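Local coordinates for uncharacterized protein (Parabacteroides merdae, PDB 4MXN) that is uncharacterised but probably cleaves glycosidic bonds in polysaccharides, as expected of a family 28 glycosyl hydrolase with a parallel beta-helix, at residues A[76-81]-A[162-167]; A[82-87]-A[101-106]; A[88-93]-A[137-142]; A[172-177]-A[187-192]; A[199-202]-A[206-209]. All blocks are in the same frame, centred on the assembly; numbering follows the deposited sequence. Where two conformers were deposited one is given.

Contact 1 (A[76-81]-A[162-167]); sequences IRIEEG and EQVTLQ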
# COMPACT_ATOMS: atom_id res chain seq x y z
N ILE A 76 -5.03 9.51 -1.85
CA ILE A 76 -6.08 8.72 -1.23
C ILE A 76 -5.97 8.95 0.27
O ILE A 76 -4.90 8.76 0.84
CB ILE A 76 -5.99 7.21 -1.61
CG1 ILE A 76 -6.51 6.98 -3.07
CG2 ILE A 76 -6.77 6.33 -0.59
CD1 ILE A 76 -6.15 5.59 -3.69
N ARG A 77 -7.07 9.36 0.90
CA ARG A 77 -7.10 9.56 2.34
C ARG A 77 -7.98 8.50 2.98
O ARG A 77 -9.16 8.41 2.65
CB ARG A 77 -7.61 10.97 2.71
CG ARG A 77 -6.82 12.15 2.12
CD ARG A 77 -5.77 12.70 3.04
NE ARG A 77 -6.27 12.91 4.41
CZ ARG A 77 -5.48 13.14 5.45
NH1 ARG A 77 -4.16 13.21 5.28
NH2 ARG A 77 -5.99 13.29 6.66
N ILE A 78 -7.42 7.72 3.90
CA ILE A 78 -8.16 6.72 4.68
C ILE A 78 -8.25 7.32 6.07
O ILE A 78 -7.27 7.31 6.80
CB ILE A 78 -7.50 5.31 4.64
CG1 ILE A 78 -7.31 4.87 3.15
CG2 ILE A 78 -8.38 4.28 5.39
CD1 ILE A 78 -6.09 4.14 2.90
N GLU A 79 -9.38 7.96 6.40
CA GLU A 79 -9.46 8.69 7.66
C GLU A 79 -9.58 7.76 8.86
O GLU A 79 -9.85 6.57 8.69
CB GLU A 79 -10.60 9.73 7.65
CG GLU A 79 -10.51 10.74 6.51
CD GLU A 79 -9.31 11.68 6.42
OE1 GLU A 79 -8.57 11.85 7.42
OE2 GLU A 79 -9.14 12.28 5.33
N GLU A 80 -9.33 8.30 10.08
CA GLU A 80 -9.42 7.53 11.31
C GLU A 80 -10.80 6.89 11.40
O GLU A 80 -11.80 7.55 11.13
CB GLU A 80 -9.14 8.42 12.54
CG GLU A 80 -8.63 7.58 13.71
CD GLU A 80 -8.13 8.34 14.92
OE1 GLU A 80 -8.85 9.24 15.41
OE2 GLU A 80 -7.04 7.99 15.43
N GLY A 81 -10.84 5.61 11.69
CA GLY A 81 -12.11 4.89 11.74
C GLY A 81 -12.46 4.22 10.43
O GLY A 81 -13.41 3.43 10.38
N GLU A 162 1.72 9.18 4.49
CA GLU A 162 1.69 9.60 5.89
C GLU A 162 0.53 9.01 6.68
O GLU A 162 -0.49 8.62 6.10
CB GLU A 162 1.65 11.15 6.00
CG GLU A 162 0.41 11.82 5.41
CD GLU A 162 0.27 13.30 5.71
OE1 GLU A 162 1.16 13.89 6.36
OE2 GLU A 162 -0.76 13.88 5.29
N GLN A 163 0.70 8.95 8.02
CA GLN A 163 -0.26 8.66 9.10
C GLN A 163 -0.91 7.29 9.09
O GLN A 163 -1.37 6.85 10.15
CB GLN A 163 -1.42 9.69 9.06
CG GLN A 163 -1.02 11.16 9.08
CD GLN A 163 -2.23 12.01 8.79
OE1 GLN A 163 -2.77 12.00 7.66
NE2 GLN A 163 -2.71 12.72 9.80
N VAL A 164 -1.06 6.66 7.91
CA VAL A 164 -1.78 5.38 7.78
C VAL A 164 -1.17 4.24 8.62
O VAL A 164 0.03 4.24 8.91
CB VAL A 164 -1.95 4.92 6.30
CG1 VAL A 164 -2.90 5.83 5.54
CG2 VAL A 164 -0.60 4.81 5.57
N THR A 165 -2.01 3.29 9.01
CA THR A 165 -1.60 2.07 9.67
C THR A 165 -1.64 1.00 8.58
O THR A 165 -2.68 0.80 7.96
CB THR A 165 -2.45 1.76 10.92
OG1 THR A 165 -2.11 2.70 11.96
CG2 THR A 165 -2.23 0.34 11.44
N LEU A 166 -0.50 0.36 8.33
CA LEU A 166 -0.36 -0.71 7.33
C LEU A 166 -0.38 -2.00 8.11
O LEU A 166 0.53 -2.25 8.91
CB LEU A 166 0.94 -0.50 6.51
CG LEU A 166 0.99 0.82 5.72
CD1 LEU A 166 2.30 0.98 5.00
CD2 LEU A 166 -0.19 0.93 4.75
N GLN A 167 -1.45 -2.76 7.96
CA GLN A 167 -1.63 -3.93 8.80
C GLN A 167 -1.74 -5.24 8.04
O GLN A 167 -2.55 -5.37 7.11
CB GLN A 167 -2.90 -3.72 9.63
CG GLN A 167 -3.32 -4.87 10.54
CD GLN A 167 -4.51 -4.46 11.37
OE1 GLN A 167 -4.41 -3.64 12.28
NE2 GLN A 167 -5.67 -4.96 11.03
O HOH W 1 -2.23 13.01 3.25
O HOH W 2 -5.12 14.18 9.64
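I78 and V164 mark the nearest approach of the two backbones, their CA atoms 7.2 Å apart. Strand 111-114 runs between strand 74-78 and strand 159-162, which leads into the second segment. There the methyl I78 CD1 reaches V164 CG1 at 4.5 Å, a light apolar touch on the inner side of the wall. The polar half of the contact belongs to R77. Its chain, bent at chi2 and chi3, swings the guanidinium round to E79 and lets it grip that carboxylate side-on: NE bonds E79 OE2 and NH2 bonds E79 OE1, each at 3.1 Å. The remaining nitrogen, NH1, turns to the other segment. E162 OE2 lies near the guanidinium plane, at its edge, in a long 3.5 Å salt bridge to NH1, and water 1 spans the same two atoms. Q163 OE1 approaches NH1 obliquely at 3.0 Å in a weak, bent bond (131°); the stronger partner of Q163 OE1 is the backbone N of G115. Water 2 accepts from both R77 NH2 and Q163 NE2. A leucine in place of R77 would probably leave the carboxylates of E79 and E162 without the positive charge between them and take away a donor from each of the two waters. Q163 has positive phi (63°), which bends the chain between strands 159-162 and 165-167. R77, E79 and E162 thus form a salt-bridge network on the outside of a parallel beta-helix, the fold of family 28 glycosyl hydrolases, in which parallel strands stack with corners between them and apolar side chains inside.

Contact 2 (A[82-87]-A[101-106]); sequences AVLVAV and AIIYAD
L84 points from strand 82-86 toward I102 and I103, where the chain turns a corner, while A86 offers its CB to I102. L84 holds CG anti to its backbone N (chi1 -163°), and with chi2 at 60° the branch CD2 is the one that touches. CD2 lies against I103 CD1 at 3.8 Å, the two side chains crossing at about a right angle, and it also reaches I102 CG2 at 4.1 Å. I102 thus works with both its branches: CG2 serves L84, while the other, fully extended through chi2, carries CD1 onward to A86 CB at 3.7 Å. The two isoleucines approach differently. I102 aims its CB at strand 82-86 and offers two methyls, whereas I103 comes near only through the end of its longer branch. T65 of strand 61-69 touches L84 and I102, and I119 of strand 118-120 packs on I102 and I103, so neighbouring coils close round the group. All four touching residues are buried and every meeting is carbon on carbon, which implies that this part of the beta-helix core is held by the fit of methyl groups and the exclusion of water, without directional bonds.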
# COMPACT_ATOMS: atom_id res chain seq x y z
N ALA A 82 -11.72 4.53 9.34
CA ALA A 82 -11.93 3.88 8.03
C ALA A 82 -10.91 2.78 7.83
O ALA A 82 -9.76 2.90 8.28
CB ALA A 82 -11.86 4.89 6.88
N VAL A 83 -11.32 1.68 7.21
CA VAL A 83 -10.40 0.59 6.91
C VAL A 83 -10.54 0.24 5.43
O VAL A 83 -11.67 0.01 4.99
CB VAL A 83 -10.62 -0.69 7.78
CG1 VAL A 83 -9.51 -1.73 7.55
CG2 VAL A 83 -10.78 -0.37 9.27
N LEU A 84 -9.41 0.16 4.70
CA LEU A 84 -9.35 -0.34 3.32
C LEU A 84 -8.96 -1.82 3.46
O LEU A 84 -7.87 -2.12 3.95
CB LEU A 84 -8.34 0.49 2.50
CG LEU A 84 -8.44 0.40 0.97
CD1 LEU A 84 -9.83 0.86 0.46
CD2 LEU A 84 -7.34 1.20 0.31
N VAL A 85 -9.89 -2.75 3.20
CA VAL A 85 -9.61 -4.17 3.47
C VAL A 85 -9.45 -4.99 2.17
O VAL A 85 -10.23 -4.88 1.25
CB VAL A 85 -10.65 -4.80 4.46
CG1 VAL A 85 -12.10 -4.55 4.05
CG2 VAL A 85 -10.41 -6.29 4.68
N ALA A 86 -8.41 -5.80 2.13
CA ALA A 86 -8.15 -6.68 1.01
C ALA A 86 -9.20 -7.79 0.90
O ALA A 86 -9.52 -8.45 1.90
CB ALA A 86 -6.78 -7.32 1.17
N VAL A 87 -9.72 -8.00 -0.31
CA VAL A 87 -10.61 -9.12 -0.62
C VAL A 87 -9.74 -10.40 -0.65
O VAL A 87 -8.63 -10.33 -1.17
CB VAL A 87 -11.37 -8.87 -1.95
CG1 VAL A 87 -10.43 -8.75 -3.15
CG2 VAL A 87 -12.44 -9.93 -2.19
N ALA A 101 -0.00 -4.64 -5.45
CA ALA A 101 -0.36 -4.17 -4.12
C ALA A 101 -1.82 -3.76 -4.02
O ALA A 101 -2.50 -3.72 -5.03
CB ALA A 101 0.53 -2.99 -3.74
N ILE A 102 -2.29 -3.43 -2.80
CA ILE A 102 -3.67 -2.92 -2.61
C ILE A 102 -3.76 -1.54 -3.26
O ILE A 102 -4.75 -1.21 -3.92
CB ILE A 102 -4.10 -2.92 -1.12
CG1 ILE A 102 -4.03 -4.37 -0.55
CG2 ILE A 102 -5.51 -2.30 -0.95
CD1 ILE A 102 -4.44 -4.50 0.95
N ILE A 103 -2.70 -0.73 -3.08
CA ILE A 103 -2.54 0.56 -3.74
C ILE A 103 -1.18 0.54 -4.41
O ILE A 103 -0.16 0.42 -3.72
CB ILE A 103 -2.71 1.82 -2.82
CG1 ILE A 103 -4.03 1.79 -2.05
CG2 ILE A 103 -2.59 3.11 -3.69
CD1 ILE A 103 -4.16 2.87 -0.88
N TYR A 104 -1.17 0.67 -5.74
CA TYR A 104 0.09 0.72 -6.46
C TYR A 104 0.09 1.90 -7.41
O TYR A 104 -0.96 2.44 -7.76
CB TYR A 104 0.39 -0.61 -7.22
CG TYR A 104 -0.49 -0.87 -8.43
CD1 TYR A 104 -1.75 -1.43 -8.29
CD2 TYR A 104 -0.06 -0.56 -9.71
CE1 TYR A 104 -2.56 -1.68 -9.39
CE2 TYR A 104 -0.86 -0.81 -10.83
CZ TYR A 104 -2.11 -1.37 -10.66
OH TYR A 104 -2.92 -1.61 -11.74
N ALA A 105 1.28 2.27 -7.86
CA ALA A 105 1.41 3.33 -8.85
C ALA A 105 2.60 3.02 -9.72
O ALA A 105 3.64 2.60 -9.22
CB ALA A 105 1.54 4.70 -8.20
N ASP A 106 2.43 3.20 -11.02
CA ASP A 106 3.46 2.95 -12.01
C ASP A 106 3.70 4.21 -12.85
O ASP A 106 2.84 4.59 -13.64
CB ASP A 106 3.05 1.76 -12.89
CG ASP A 106 3.97 1.45 -14.05
OD1 ASP A 106 5.20 1.68 -13.91
OD2 ASP A 106 3.48 0.95 -15.09

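Contact 3 (A[88-93]-A[137-142]); sequences PSVYDF and GHIEGN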
# COMPACT_ATOMS: atom_id res chain seq x y z
N PRO A 88 -10.16 -11.56 -0.06
CA PRO A 88 -9.26 -12.74 -0.04
C PRO A 88 -9.35 -13.51 -1.36
O PRO A 88 -9.84 -14.63 -1.40
CB PRO A 88 -9.80 -13.56 1.14
CG PRO A 88 -11.24 -13.21 1.23
CD PRO A 88 -11.41 -11.80 0.68
N SER A 89 -8.90 -12.86 -2.45
CA SER A 89 -9.05 -13.37 -3.80
C SER A 89 -7.83 -12.99 -4.64
O SER A 89 -7.66 -11.81 -5.00
CB SER A 89 -10.34 -12.81 -4.40
OG SER A 89 -10.55 -13.20 -5.74
N VAL A 90 -7.00 -14.01 -4.97
CA VAL A 90 -5.74 -13.81 -5.73
C VAL A 90 -5.97 -13.05 -7.05
O VAL A 90 -5.19 -12.16 -7.38
CB VAL A 90 -4.96 -15.15 -5.98
CG1 VAL A 90 -5.84 -16.23 -6.65
CG2 VAL A 90 -3.67 -14.92 -6.78
N TYR A 91 -7.04 -13.39 -7.78
CA TYR A 91 -7.32 -12.80 -9.11
C TYR A 91 -7.82 -11.34 -9.05
O TYR A 91 -7.84 -10.67 -10.08
CB TYR A 91 -8.28 -13.70 -9.89
CG TYR A 91 -7.72 -15.09 -10.12
CD1 TYR A 91 -6.38 -15.27 -10.45
CD2 TYR A 91 -8.52 -16.22 -9.96
CE1 TYR A 91 -5.85 -16.55 -10.62
CE2 TYR A 91 -8.01 -17.50 -10.18
CZ TYR A 91 -6.67 -17.66 -10.52
OH TYR A 91 -6.16 -18.91 -10.77
N ASP A 92 -8.17 -10.84 -7.85
CA ASP A 92 -8.61 -9.46 -7.69
C ASP A 92 -7.42 -8.50 -7.42
O ASP A 92 -7.63 -7.29 -7.26
CB ASP A 92 -9.67 -9.35 -6.58
CG ASP A 92 -11.03 -9.80 -7.06
OD1 ASP A 92 -11.67 -9.04 -7.80
OD2 ASP A 92 -11.42 -10.92 -6.77
N PHE A 93 -6.19 -9.01 -7.45
CA PHE A 93 -4.97 -8.21 -7.32
C PHE A 93 -4.24 -8.17 -8.70
O PHE A 93 -4.58 -8.94 -9.59
CB PHE A 93 -4.06 -8.72 -6.16
CG PHE A 93 -4.80 -8.62 -4.84
CD1 PHE A 93 -5.07 -7.39 -4.26
CD2 PHE A 93 -5.30 -9.77 -4.22
CE1 PHE A 93 -5.84 -7.30 -3.08
CE2 PHE A 93 -6.06 -9.68 -3.04
CZ PHE A 93 -6.33 -8.44 -2.48
N GLY A 137 -2.78 -25.69 -10.16
CA GLY A 137 -1.97 -25.43 -11.35
C GLY A 137 -2.57 -24.39 -12.27
O GLY A 137 -2.20 -24.33 -13.44
N HIS A 138 -3.49 -23.55 -11.74
CA HIS A 138 -4.15 -22.49 -12.50
C HIS A 138 -3.21 -21.29 -12.68
O HIS A 138 -3.40 -20.47 -13.60
CB HIS A 138 -5.46 -22.05 -11.83
CG HIS A 138 -6.52 -23.12 -11.84
ND1 HIS A 138 -7.60 -23.05 -10.98
CD2 HIS A 138 -6.63 -24.24 -12.59
CE1 HIS A 138 -8.33 -24.13 -11.23
NE2 HIS A 138 -7.77 -24.88 -12.18
N ILE A 139 -2.20 -21.20 -11.81
CA ILE A 139 -1.11 -20.22 -11.81
C ILE A 139 0.17 -20.98 -11.44
O ILE A 139 0.09 -22.02 -10.79
CB ILE A 139 -1.36 -18.98 -10.89
CG1 ILE A 139 -1.69 -19.37 -9.43
CG2 ILE A 139 -2.42 -18.02 -11.51
CD1 ILE A 139 -1.64 -18.23 -8.40
N GLU A 140 1.34 -20.48 -11.86
CA GLU A 140 2.62 -21.15 -11.58
C GLU A 140 3.57 -20.24 -10.80
O GLU A 140 3.59 -19.04 -11.03
CB GLU A 140 3.31 -21.61 -12.88
CG GLU A 140 2.49 -22.54 -13.76
CD GLU A 140 2.47 -24.03 -13.45
OE1 GLU A 140 3.03 -24.44 -12.40
OE2 GLU A 140 1.90 -24.79 -14.26
N GLY A 141 4.35 -20.83 -9.90
CA GLY A 141 5.33 -20.10 -9.11
C GLY A 141 5.24 -20.36 -7.63
O GLY A 141 4.97 -21.48 -7.20
N ASN A 142 5.49 -19.31 -6.85
CA ASN A 142 5.42 -19.33 -5.39
C ASN A 142 4.37 -18.33 -4.95
O ASN A 142 4.00 -17.45 -5.74
CB ASN A 142 6.78 -18.99 -4.77
CG ASN A 142 7.87 -19.94 -5.19
OD1 ASN A 142 8.01 -21.04 -4.65
ND2 ASN A 142 8.65 -19.53 -6.18
O HOH W 3 -5.45 -19.08 -13.51
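H138 and I139, just beyond the Schellman motif that ends helix 123-136, face V90 and Y91 in the short 3-10 turn 90-92, so the contact joins the end of that helix to the loop that follows strand 82-86. G137 supplies the positive phi (76°) of the Schellman turn and lets the chain leave the helix. H138 comes next: its CB meets Y91 OH at 3.4 Å, the two side chains crossing nearly at right angles, while the imidazole leads away and bonds through ND1 to Q133 OE1. That same oxygen also bonds Y91 OH, so Q133 ties the two rings together from the last turn of the helix. I139 carries the apolar part. Its CG1 sits between the backbone N and the carbonyl carbon (chi1 55°), which directs CD1 to V90 CG2 at 4.2 Å and leaves CG2 at the edge of the Y91 ring, 3.8 Å from CE1. One face of that ring is covered by V90 CG1, 3.9 Å above its centre. Past E140, whose carbonyl oxygen bonds Y146 OH, the chain goes on through N142, its N bonded to D145 OD2, to helix 143-146. Water 3 donates to both Y91 OH and the carbonyl oxygen of H138.

Contact 4 (A[172-177]-A[187-192]); sequences VAEIYK and VVVNAG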
# COMPACT_ATOMS: atom_id res chain seq x y z
N VAL A 172 5.07 -7.88 1.46
CA VAL A 172 5.82 -6.81 2.12
C VAL A 172 4.80 -5.68 2.31
O VAL A 172 3.86 -5.60 1.54
CB VAL A 172 7.09 -6.43 1.28
CG1 VAL A 172 7.74 -5.13 1.74
CG2 VAL A 172 8.11 -7.56 1.29
N ALA A 173 4.92 -4.86 3.37
CA ALA A 173 3.93 -3.78 3.53
C ALA A 173 4.12 -2.67 2.47
O ALA A 173 3.13 -2.23 1.87
CB ALA A 173 4.01 -3.19 4.92
N GLU A 174 5.37 -2.22 2.26
CA GLU A 174 5.68 -1.11 1.36
C GLU A 174 6.79 -1.44 0.43
O GLU A 174 7.84 -1.92 0.88
CB GLU A 174 6.12 0.14 2.16
CG GLU A 174 5.16 0.74 3.17
CD GLU A 174 5.86 1.67 4.15
OE1 GLU A 174 6.30 2.77 3.73
OE2 GLU A 174 5.99 1.30 5.33
N ILE A 175 6.64 -1.12 -0.86
CA ILE A 175 7.69 -1.34 -1.86
C ILE A 175 7.92 -0.04 -2.60
O ILE A 175 6.97 0.54 -3.12
CB ILE A 175 7.37 -2.51 -2.84
CG1 ILE A 175 7.21 -3.87 -2.10
CG2 ILE A 175 8.45 -2.60 -3.96
CD1 ILE A 175 6.66 -4.96 -2.97
N TYR A 176 9.18 0.43 -2.62
CA TYR A 176 9.58 1.65 -3.34
C TYR A 176 10.68 1.25 -4.28
O TYR A 176 11.74 0.78 -3.84
CB TYR A 176 9.99 2.80 -2.38
CG TYR A 176 8.91 3.13 -1.37
CD1 TYR A 176 7.77 3.84 -1.75
CD2 TYR A 176 9.01 2.69 -0.06
CE1 TYR A 176 6.75 4.10 -0.83
CE2 TYR A 176 7.99 2.95 0.87
CZ TYR A 176 6.87 3.66 0.48
OH TYR A 176 5.87 3.90 1.38
N LYS A 177 10.39 1.32 -5.58
CA LYS A 177 11.32 0.92 -6.62
C LYS A 177 11.50 2.04 -7.63
O LYS A 177 10.50 2.48 -8.21
CB LYS A 177 10.83 -0.37 -7.31
CG LYS A 177 11.78 -0.89 -8.37
CD LYS A 177 11.35 -2.23 -8.94
CE LYS A 177 12.24 -2.66 -10.10
NZ LYS A 177 13.66 -2.86 -9.70
N VAL A 187 3.96 6.74 9.78
CA VAL A 187 3.29 5.51 9.32
C VAL A 187 3.52 4.41 10.37
O VAL A 187 4.57 4.35 10.98
CB VAL A 187 3.73 5.08 7.89
CG1 VAL A 187 3.15 3.71 7.49
CG2 VAL A 187 3.32 6.13 6.85
N VAL A 188 2.51 3.59 10.60
CA VAL A 188 2.61 2.49 11.55
C VAL A 188 2.49 1.20 10.74
O VAL A 188 1.55 1.06 9.96
CB VAL A 188 1.55 2.58 12.68
CG1 VAL A 188 1.53 1.30 13.55
CG2 VAL A 188 1.74 3.84 13.55
N VAL A 189 3.47 0.27 10.89
CA VAL A 189 3.38 -1.03 10.22
C VAL A 189 3.11 -2.08 11.31
O VAL A 189 3.93 -2.24 12.22
CB VAL A 189 4.58 -1.43 9.32
CG1 VAL A 189 4.37 -2.80 8.70
CG2 VAL A 189 4.83 -0.38 8.23
N ASN A 190 1.93 -2.73 11.25
CA ASN A 190 1.53 -3.79 12.18
C ASN A 190 1.66 -5.10 11.44
O ASN A 190 1.01 -5.28 10.42
CB ASN A 190 0.12 -3.58 12.75
CG ASN A 190 0.03 -2.43 13.73
OD1 ASN A 190 0.95 -2.17 14.50
ND2 ASN A 190 -1.12 -1.80 13.80
N ALA A 191 2.59 -5.96 11.88
CA ALA A 191 2.91 -7.23 11.22
C ALA A 191 1.68 -8.10 11.00
O ALA A 191 1.58 -8.71 9.94
CB ALA A 191 3.94 -8.00 12.03
N GLY A 192 0.76 -8.13 11.97
CA GLY A 192 -0.40 -9.00 11.94
C GLY A 192 0.10 -10.42 11.99
O GLY A 192 0.87 -10.77 12.88
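E174 sets CG anti to its carbonyl carbon (chi1 -60°) and extends from there (chi2 163°), a shape that carries the carboxylate across the interior to V189. V189 in turn has CG1 anti to the backbone N (chi1 179°), and its two methyls part company: CG1 goes to A173 CB at 3.8 Å, CG2 to E174 OE2 at 3.5 Å. A second valine, V187, brings CG1 within 4.3 Å of the same oxygen, which therefore lies among methyl groups. Two residues further along the strand, the Y176 hydroxyl donates to E174 OE1, which accepts with its anti lone pair, at 2.6 Å; OE1 lies in the plane of the tyrosine ring, at its edge. This short bond satisfies one buried oxygen of the carboxylate and probably limits the group's rotation. With a valine at E174, the Y176 hydroxyl would probably lose its acceptor and a gap would be likely to open beside V189. All four touching residues are buried. The contact spans the inside of one coil of the beta-helix, from strand 174-177, which lies between strands 151-154 and 199-202, to strand 182-190, where L166 of strand 165-167 packs on both E174 and V187.

Contact 5 (A[199-202]-A[206-209]); sequences ISIS and GVKM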
# COMPACT_ATOMS: atom_id res chain seq x y z
N ILE A 199 9.41 -3.08 4.61
CA ILE A 199 9.76 -2.16 3.52
C ILE A 199 10.86 -2.71 2.65
O ILE A 199 11.90 -3.11 3.16
CB ILE A 199 10.15 -0.76 4.07
CG1 ILE A 199 8.95 -0.09 4.77
CG2 ILE A 199 10.66 0.19 2.93
CD1 ILE A 199 9.34 0.82 5.68
N SER A 200 10.64 -2.64 1.32
CA SER A 200 11.58 -3.01 0.28
C SER A 200 11.92 -1.74 -0.51
O SER A 200 11.00 -1.07 -1.01
CB SER A 200 11.01 -4.11 -0.61
OG SER A 200 11.95 -4.46 -1.62
N ILE A 201 13.22 -1.36 -0.57
CA ILE A 201 13.67 -0.15 -1.29
C ILE A 201 14.78 -0.55 -2.27
O ILE A 201 15.73 -1.26 -1.89
CB ILE A 201 14.11 1.02 -0.34
CG1 ILE A 201 12.98 1.45 0.63
CG2 ILE A 201 14.61 2.24 -1.14
CD1 ILE A 201 13.39 2.42 1.79
N SER A 202 14.67 -0.10 -3.52
CA SER A 202 15.68 -0.33 -4.56
C SER A 202 15.65 0.81 -5.56
O SER A 202 14.57 1.28 -5.92
CB SER A 202 15.46 -1.68 -5.25
OG SER A 202 14.28 -1.70 -6.04
N GLY A 206 16.25 9.94 -3.08
CA GLY A 206 15.58 10.87 -2.17
C GLY A 206 14.40 10.20 -1.51
O GLY A 206 13.30 10.15 -2.08
N VAL A 207 14.65 9.57 -0.36
CA VAL A 207 13.61 8.90 0.44
C VAL A 207 13.80 9.38 1.86
O VAL A 207 14.85 9.12 2.46
CB VAL A 207 13.57 7.35 0.32
CG1 VAL A 207 12.45 6.76 1.19
CG2 VAL A 207 13.40 6.91 -1.14
N LYS A 208 12.81 10.13 2.37
CA LYS A 208 12.88 10.63 3.73
C LYS A 208 11.80 9.96 4.55
O LYS A 208 10.61 10.19 4.33
CB LYS A 208 12.75 12.17 3.79
CG LYS A 208 13.90 12.94 3.16
CD LYS A 208 13.85 14.39 3.62
CE LYS A 208 14.93 15.24 3.01
NZ LYS A 208 15.11 16.51 3.78
N MSE A 209 12.23 9.12 5.51
CA MSE A 209 11.31 8.40 6.38
C MSE A 209 11.45 8.95 7.80
O MSE A 209 12.55 8.94 8.35
CB MSE A 209 11.58 6.88 6.33
CG MSE A 209 10.42 6.06 6.84
SE MSE A 209 10.47 4.17 6.39
CE MSE A 209 10.22 4.28 4.47
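M209, a selenomethionine here, meets I199 tip to tip across the interior of the beta-helix. M209 gives up more surface than any other residue of the pair of strands. Its CG stands anti to the backbone N (chi1 -161°), which sends the chain inward, and the bend at chi3 (-67°) turns the terminal methyl aside, so that both SE and CE face the isoleucine. I199 CD1 touches SE at 3.6 Å and CE at 3.8 Å. The isoleucine reaches that point because its CG1 lies anti to the carbonyl carbon and the chain continues extended (chi2 156°). I201, next in buried surface, points the same way from the same strand and brings CD1 to V207 CG1 at 4.5 Å, a looser apolar meeting. M209 and I201 were each modelled in two conformations, so the details of both pairs hold for one of them and should be read with some caution. The CA atoms of I199 and M209 are 11.0 Å apart and those of I201 and V207 9.2 Å: these are opposing walls of a single coil that meet across the interior through their side chains. The chain doubles back between them, and G206, near the start of the second strand, has backbone angles that call for glycine. Strand 199-202 lies between strands 174-177 and 221-223, where I199 touches E174 on one neighbour and L221 on the other, while strand 205-210 is flanked by strands 182-190 and 230-233, the latter setting L230 against V207 and F232 against M209.

In the fold
Contacts 2, 4 and 5 lie in the buried core, contact 1 is partly buried on the wall of the beta-helix, and contact 3 is peripheral, its centre about 17 Å from that of contact 2. Contacts 4 and 5 share neighbouring strands, 174-177 beside 199-202 and 182-190 beside 205-210, so they repeat one arrangement a coil apart. Contact 1 joins this series where L166 pairs with strand 182-190, and meets contact 2 through I78 and L84. F93 of contact 3 touches A86 and I102 of contact 2. Chemistry follows place: methyl packing in contacts 2 and 5, one buried carboxylate in contact 4, charges, waters and apolar touches in contact 1, an apolar meeting with a bridging water in contact 3.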